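Local coordinates for protein peptide ABC transporter permease (PDB 6EXS) that probably takes up peptides across the membrane as a POT family transporter, and binds a thioalcohol-conjugated peptide that is a precursor of human underarm malodour, at residues 263-277 with 426-439. Sequence-based numbering, arbitrary orientation.
Sequences LPIIYFTTMLRSKDV and PKAFNAQMMSVWLL. With OLC ((2R)-2,3-dihydroxypropyl (9Z)-octadec-9-enoate), chain D.
Tyr267 enters the groove of helix 430-439 as a knob among Gln432, Ser435, Val436 and Leu439, and its ring is touched on several sides. Ser435 CB lies over one face in a CH-pi contact, 4.2 Å from the ring centroid, while CD1 of Leu439, whose side chain runs roughly perpendicular to the tyrosine, rests 3.8 Å from Tyr267 CD2. At the root of the side chain, Tyr267 CB meets Val436 CG1. The phenol hydroxyl of Tyr267 hydrogen-bonds to a lipid: OH donates to O23 of a bound monoolein, 2.8 Å away and near the ring plane.

One turn further along helix 263-273, Met271 lies between Phe429 and Val436. Its CG is 3.7 Å from Phe429 CD2, and SD stands obliquely to that ring, 5.1 Å from the centroid, in a Met-aromatic contact. The bend at chi3 (-86°) carries Met271 CE away from the ring to Val436 CG1, at 3.9 Å, and to Met433 SD. Val436 CG1 is thus shared by Tyr267 and Met271, and it also sits over a face of Phe268, toward the rim.

Phe429, the N-cap residue of its helix, is bordered by the end of the other segment. Thr270 CG2 touches Phe429 CE2, Ser274 OG approaches the ring edge, and Val277 CG2 packs 3.7 Å from Phe429 CD1 while also reaching Pro426. Thr270 OG1 hydrogen-bonds back to Ile266 O, which turns the CG2 methyl to the phenylalanine.

Behind this layer, Phe288 of helix 279-302 touches both Phe268 and Met433. The axes of helix segments 263-273 and 430-439 come within 10.2 Å and run roughly antiparallel, at a signed crossing angle of -148°, a pair of membrane helices with one knob-into-hole contact, at Tyr267, in this major facilitator superfamily transporter, with lipid at its border.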
loop_
_atom_site.group_PDB
_atom_site.type_symbol
_atom_site.label_atom_id
_atom_site.label_comp_id
_atom_site.label_asym_id
_atom_site.label_seq_id
_atom_site.Cartn_x
_atom_site.Cartn_y
_atom_site.Cartn_z
ATOM N N LEU A 263 -14.516 -3.006 -8.907
ATOM C CA LEU A 263 -13.964 -1.656 -9.075
ATOM C C LEU A 263 -13.076 -1.526 -10.324
ATOM O O LEU A 263 -13.371 -0.629 -11.110
ATOM C CB LEU A 263 -13.252 -1.126 -7.813
ATOM C CG LEU A 263 -14.112 -0.946 -6.557
ATOM C CD1 LEU A 263 -13.246 -0.829 -5.334
ATOM C CD2 LEU A 263 -15.058 0.238 -6.674
ATOM N N PRO A 264 -12.077 -2.413 -10.614
ATOM C CA PRO A 264 -11.327 -2.268 -11.882
ATOM C C PRO A 264 -12.227 -2.363 -13.125
ATOM O O PRO A 264 -12.049 -1.573 -14.054
ATOM C CB PRO A 264 -10.308 -3.410 -11.840
ATOM C CG PRO A 264 -10.259 -3.854 -10.433
ATOM C CD PRO A 264 -11.578 -3.562 -9.826
ATOM N N ILE A 265 -13.208 -3.298 -13.127
ATOM C CA ILE A 265 -14.161 -3.468 -14.232
ATOM C C ILE A 265 -14.959 -2.163 -14.426
ATOM O O ILE A 265 -14.963 -1.629 -15.537
ATOM C CB ILE A 265 -15.073 -4.731 -14.078
ATOM C CG1 ILE A 265 -14.230 -6.038 -14.081
ATOM C CG2 ILE A 265 -16.179 -4.767 -15.172
ATOM C CD1 ILE A 265 -14.924 -7.293 -13.524
ATOM N N ILE A 266 -15.562 -1.625 -13.331
ATOM C CA ILE A 266 -16.338 -0.377 -13.322
ATOM C C ILE A 266 -15.513 0.786 -13.901
ATOM O O ILE A 266 -16.035 1.559 -14.706
ATOM C CB ILE A 266 -16.910 -0.071 -11.901
ATOM C CG1 ILE A 266 -18.018 -1.086 -11.516
ATOM C CG2 ILE A 266 -17.434 1.378 -11.778
ATOM C CD1 ILE A 266 -18.343 -1.171 -10.000
ATOM N N TYR A 267 -14.224 0.878 -13.523
ATOM C CA TYR A 267 -13.325 1.934 -13.981
ATOM C C TYR A 267 -12.979 1.822 -15.454
ATOM O O TYR A 267 -13.147 2.810 -16.171
ATOM C CB TYR A 267 -12.065 2.036 -13.100
ATOM C CG TYR A 267 -12.310 2.847 -11.845
ATOM C CD1 TYR A 267 -12.199 4.237 -11.857
ATOM C CD2 TYR A 267 -12.721 2.237 -10.663
ATOM C CE1 TYR A 267 -12.468 4.993 -10.719
ATOM C CE2 TYR A 267 -13.010 2.984 -9.524
ATOM C CZ TYR A 267 -12.871 4.362 -9.554
ATOM O OH TYR A 267 -13.137 5.105 -8.437
ATOM N N PHE A 268 -12.532 0.638 -15.919
ATOM C CA PHE A 268 -12.194 0.454 -17.332
ATOM C C PHE A 268 -13.425 0.605 -18.240
ATOM O O PHE A 268 -13.312 1.226 -19.297
ATOM C CB PHE A 268 -11.430 -0.863 -17.589
ATOM C CG PHE A 268 -9.953 -0.829 -17.244
ATOM C CD1 PHE A 268 -9.047 -0.144 -18.048
ATOM C CD2 PHE A 268 -9.465 -1.507 -16.131
ATOM C CE1 PHE A 268 -7.684 -0.110 -17.726
ATOM C CE2 PHE A 268 -8.103 -1.476 -15.812
ATOM C CZ PHE A 268 -7.223 -0.778 -16.612
ATOM N N THR A 269 -14.599 0.097 -17.795
ATOM C CA THR A 269 -15.876 0.184 -18.519
ATOM C C THR A 269 -16.312 1.643 -18.694
ATOM O O THR A 269 -16.602 2.034 -19.823
ATOM C CB THR A 269 -16.949 -0.709 -17.871
ATOM O OG1 THR A 269 -16.465 -2.055 -17.817
ATOM C CG2 THR A 269 -18.275 -0.675 -18.611
ATOM N N THR A 270 -16.323 2.448 -17.600
ATOM C CA THR A 270 -16.689 3.881 -17.609
ATOM C C THR A 270 -15.824 4.693 -18.587
ATOM O O THR A 270 -16.349 5.554 -19.293
ATOM C CB THR A 270 -16.625 4.461 -16.180
ATOM O OG1 THR A 270 -17.531 3.740 -15.343
ATOM C CG2 THR A 270 -16.955 5.945 -16.124
ATOM N N MET A 271 -14.510 4.408 -18.626
ATOM C CA MET A 271 -13.558 5.093 -19.495
ATOM C C MET A 271 -13.703 4.706 -20.964
ATOM O O MET A 271 -13.674 5.591 -21.823
ATOM C CB MET A 271 -12.122 4.912 -18.994
ATOM C CG MET A 271 -11.822 5.763 -17.787
ATOM S SD MET A 271 -10.068 5.857 -17.399
ATOM C CE MET A 271 -9.883 4.387 -16.405
ATOM N N LEU A 272 -13.900 3.406 -21.255
ATOM C CA LEU A 272 -14.078 2.916 -22.627
ATOM C C LEU A 272 -15.450 3.288 -23.215
ATOM O O LEU A 272 -15.623 3.227 -24.437
ATOM C CB LEU A 272 -13.851 1.387 -22.719
ATOM C CG LEU A 272 -12.433 0.827 -22.479
ATOM C CD1 LEU A 272 -12.483 -0.672 -22.254
ATOM C CD2 LEU A 272 -11.487 1.139 -23.639
ATOM N N ARG A 273 -16.417 3.670 -22.350
ATOM C CA ARG A 273 -17.791 4.030 -22.734
ATOM C C ARG A 273 -18.083 5.539 -22.748
ATOM O O ARG A 273 -19.122 5.949 -23.280
ATOM C CB ARG A 273 -18.808 3.298 -21.842
ATOM C CG ARG A 273 -19.299 1.982 -22.430
ATOM C CD ARG A 273 -19.881 1.042 -21.389
ATOM N NE ARG A 273 -20.949 1.648 -20.587
ATOM C CZ ARG A 273 -22.243 1.590 -20.885
ATOM N NH1 ARG A 273 -22.652 0.958 -21.979
ATOM N NH2 ARG A 273 -23.139 2.165 -20.094
ATOM N N SER A 274 -17.180 6.356 -22.174
ATOM C CA SER A 274 -17.326 7.812 -22.094
ATOM C C SER A 274 -17.427 8.501 -23.464
ATOM O O SER A 274 -16.787 8.070 -24.423
ATOM C CB SER A 274 -16.193 8.421 -21.277
ATOM O OG SER A 274 -16.451 9.786 -20.990
ATOM N N LYS A 275 -18.247 9.566 -23.537
ATOM C CA LYS A 275 -18.486 10.374 -24.744
ATOM C C LYS A 275 -17.364 11.403 -24.950
ATOM O O LYS A 275 -17.088 11.789 -26.087
ATOM C CB LYS A 275 -19.841 11.103 -24.647
ATOM C CG LYS A 275 -21.058 10.179 -24.518
ATOM C CD LYS A 275 -22.199 10.817 -23.711
ATOM C CE LYS A 275 -22.077 10.585 -22.218
ATOM N NZ LYS A 275 -23.134 11.299 -21.453
ATOM N N ASP A 276 -16.734 11.852 -23.839
ATOM C CA ASP A 276 -15.652 12.843 -23.808
ATOM C C ASP A 276 -14.290 12.259 -24.224
ATOM O O ASP A 276 -13.440 12.992 -24.734
ATOM C CB ASP A 276 -15.567 13.509 -22.425
ATOM C CG ASP A 276 -16.881 14.104 -21.956
ATOM O OD1 ASP A 276 -17.691 13.358 -21.369
ATOM O OD2 ASP A 276 -17.107 15.309 -22.194
ATOM N N VAL A 277 -14.092 10.946 -24.010
ATOM C CA VAL A 277 -12.866 10.226 -24.367
ATOM C C VAL A 277 -12.790 10.019 -25.904
ATOM O O VAL A 277 -13.723 9.468 -26.498
ATOM C CB VAL A 277 -12.758 8.895 -23.562
ATOM C CG1 VAL A 277 -11.675 7.974 -24.116
ATOM C CG2 VAL A 277 -12.515 9.168 -22.083
ATOM N N PRO A 426 -6.731 9.899 -19.958
ATOM C CA PRO A 426 -7.514 10.857 -20.758
ATOM C C PRO A 426 -7.664 12.183 -20.001
ATOM O O PRO A 426 -7.564 12.196 -18.768
ATOM C CB PRO A 426 -8.867 10.153 -20.956
ATOM C CG PRO A 426 -8.734 8.794 -20.302
ATOM C CD PRO A 426 -7.616 8.905 -19.322
ATOM N N LYS A 427 -7.893 13.295 -20.737
ATOM C CA LYS A 427 -8.022 14.656 -20.193
ATOM C C LYS A 427 -9.055 14.795 -19.062
ATOM O O LYS A 427 -8.808 15.528 -18.106
ATOM C CB LYS A 427 -8.308 15.665 -21.317
ATOM C CG LYS A 427 -7.948 17.107 -20.966
ATOM C CD LYS A 427 -8.504 18.093 -21.986
ATOM C CE LYS A 427 -8.281 19.534 -21.585
ATOM N NZ LYS A 427 -6.866 19.957 -21.764
ATOM N N ALA A 428 -10.200 14.099 -19.173
ATOM C CA ALA A 428 -11.274 14.154 -18.178
ATOM C C ALA A 428 -11.124 13.118 -17.055
ATOM O O ALA A 428 -11.619 13.347 -15.948
ATOM C CB ALA A 428 -12.626 13.992 -18.862
ATOM N N PHE A 429 -10.449 11.987 -17.341
ATOM C CA PHE A 429 -10.271 10.884 -16.397
ATOM C C PHE A 429 -8.826 10.767 -15.876
ATOM O O PHE A 429 -8.225 9.692 -15.936
ATOM C CB PHE A 429 -10.783 9.562 -17.015
ATOM C CG PHE A 429 -12.264 9.533 -17.337
ATOM C CD1 PHE A 429 -12.745 10.064 -18.529
ATOM C CD2 PHE A 429 -13.172 8.949 -16.462
ATOM C CE1 PHE A 429 -14.111 10.046 -18.820
ATOM C CE2 PHE A 429 -14.539 8.920 -16.761
ATOM C CZ PHE A 429 -14.999 9.464 -17.940
ATOM N N ASN A 430 -8.276 11.881 -15.350
ATOM C CA ASN A 430 -6.920 11.917 -14.790
ATOM C C ASN A 430 -6.912 11.332 -13.381
ATOM O O ASN A 430 -6.018 10.547 -13.053
ATOM C CB ASN A 430 -6.345 13.336 -14.796
ATOM C CG ASN A 430 -6.123 13.930 -16.169
ATOM O OD1 ASN A 430 -6.525 15.064 -16.444
ATOM N ND2 ASN A 430 -5.436 13.204 -17.047
ATOM N N ALA A 431 -7.917 11.706 -12.555
ATOM C CA ALA A 431 -8.108 11.211 -11.186
ATOM C C ALA A 431 -8.596 9.754 -11.209
ATOM O O ALA A 431 -8.288 8.990 -10.292
ATOM C CB ALA A 431 -9.109 12.086 -10.449
ATOM N N GLN A 432 -9.360 9.380 -12.263
ATOM C CA GLN A 432 -9.885 8.032 -12.486
ATOM C C GLN A 432 -8.766 7.072 -12.900
ATOM O O GLN A 432 -8.769 5.918 -12.470
ATOM C CB GLN A 432 -11.019 8.046 -13.518
ATOM C CG GLN A 432 -12.327 8.615 -12.961
ATOM C CD GLN A 432 -12.528 10.093 -13.225
ATOM O OE1 GLN A 432 -11.595 10.913 -13.195
ATOM N NE2 GLN A 432 -13.773 10.471 -13.465
ATOM N N MET A 433 -7.798 7.555 -13.710
ATOM C CA MET A 433 -6.634 6.764 -14.122
ATOM C C MET A 433 -5.688 6.589 -12.927
ATOM O O MET A 433 -4.994 5.575 -12.840
ATOM C CB MET A 433 -5.909 7.414 -15.308
ATOM C CG MET A 433 -5.065 6.443 -16.112
ATOM S SD MET A 433 -6.050 5.213 -17.001
ATOM C CE MET A 433 -4.779 4.422 -17.938
ATOM N N MET A 434 -5.686 7.570 -11.992
ATOM C CA MET A 434 -4.905 7.527 -10.752
ATOM C C MET A 434 -5.424 6.375 -9.874
ATOM O O MET A 434 -4.635 5.729 -9.173
ATOM C CB MET A 434 -5.003 8.863 -10.001
ATOM C CG MET A 434 -4.002 9.885 -10.464
ATOM S SD MET A 434 -3.960 11.335 -9.387
ATOM C CE MET A 434 -2.810 10.773 -8.125
ATOM N N SER A 435 -6.753 6.102 -9.962
ATOM C CA SER A 435 -7.449 5.023 -9.259
ATOM C C SER A 435 -7.082 3.642 -9.804
ATOM O O SER A 435 -6.949 2.730 -8.997
ATOM C CB SER A 435 -8.963 5.215 -9.307
ATOM O OG SER A 435 -9.395 6.296 -8.498
ATOM N N VAL A 436 -6.901 3.479 -11.144
ATOM C CA VAL A 436 -6.577 2.164 -11.724
ATOM C C VAL A 436 -5.143 1.700 -11.353
ATOM O O VAL A 436 -4.983 0.506 -11.087
ATOM C CB VAL A 436 -6.880 1.962 -13.239
ATOM C CG1 VAL A 436 -8.359 2.175 -13.554
ATOM C CG2 VAL A 436 -5.997 2.821 -14.132
ATOM N N TRP A 437 -4.124 2.599 -11.295
ATOM C CA TRP A 437 -2.782 2.159 -10.859
ATOM C C TRP A 437 -2.782 1.823 -9.341
ATOM O O TRP A 437 -2.099 0.895 -8.915
ATOM C CB TRP A 437 -1.635 3.124 -11.272
ATOM C CG TRP A 437 -0.383 2.967 -10.445
ATOM C CD1 TRP A 437 0.056 3.813 -9.469
ATOM C CD2 TRP A 437 0.489 1.817 -10.401
ATOM N NE1 TRP A 437 1.155 3.277 -8.831
ATOM C CE2 TRP A 437 1.439 2.051 -9.380
ATOM C CE3 TRP A 437 0.544 0.599 -11.105
ATOM C CZ2 TRP A 437 2.465 1.142 -9.087
ATOM C CZ3 TRP A 437 1.542 -0.316 -10.791
ATOM C CH2 TRP A 437 2.493 -0.037 -9.802
ATOM N N LEU A 438 -3.597 2.540 -8.555
ATOM C CA LEU A 438 -3.780 2.309 -7.123
ATOM C C LEU A 438 -4.559 0.991 -6.897
ATOM O O LEU A 438 -4.286 0.266 -5.935
ATOM C CB LEU A 438 -4.540 3.500 -6.531
ATOM C CG LEU A 438 -4.412 3.773 -5.036
ATOM C CD1 LEU A 438 -2.950 3.955 -4.604
ATOM C CD2 LEU A 438 -5.145 5.017 -4.694
ATOM N N LEU A 439 -5.490 0.669 -7.823
ATOM C CA LEU A 439 -6.280 -0.551 -7.804
ATOM C C LEU A 439 -5.468 -1.802 -8.146
ATOM O O LEU A 439 -5.873 -2.886 -7.736
ATOM C CB LEU A 439 -7.535 -0.436 -8.680
ATOM C CG LEU A 439 -8.768 0.141 -7.972
ATOM C CD1 LEU A 439 -9.865 0.431 -8.955
ATOM C CD2 LEU A 439 -9.290 -0.797 -6.878
HETATM C C24 OLC D . -14.582 9.787 -8.774
HETATM C C6 OLC D . -18.181 8.685 0.524
HETATM C C5 OLC D . -18.594 8.163 -0.842
HETATM C C4 OLC D . -18.410 9.169 -1.966
HETATM C C3 OLC D . -18.891 8.692 -3.326
HETATM C C2 OLC D . -17.838 7.930 -4.126
HETATM C C21 OLC D . -15.272 9.193 -6.438
HETATM C C1 OLC D . -17.340 8.663 -5.339
HETATM C C22 OLC D . -15.186 8.730 -7.874
HETATM O O19 OLC D . -17.978 9.475 -5.960
HETATM O O25 OLC D . -14.468 9.332 -10.116
HETATM O O23 OLC D . -14.388 7.545 -7.927
HETATM O O20 OLC D . -16.088 8.287 -5.652
#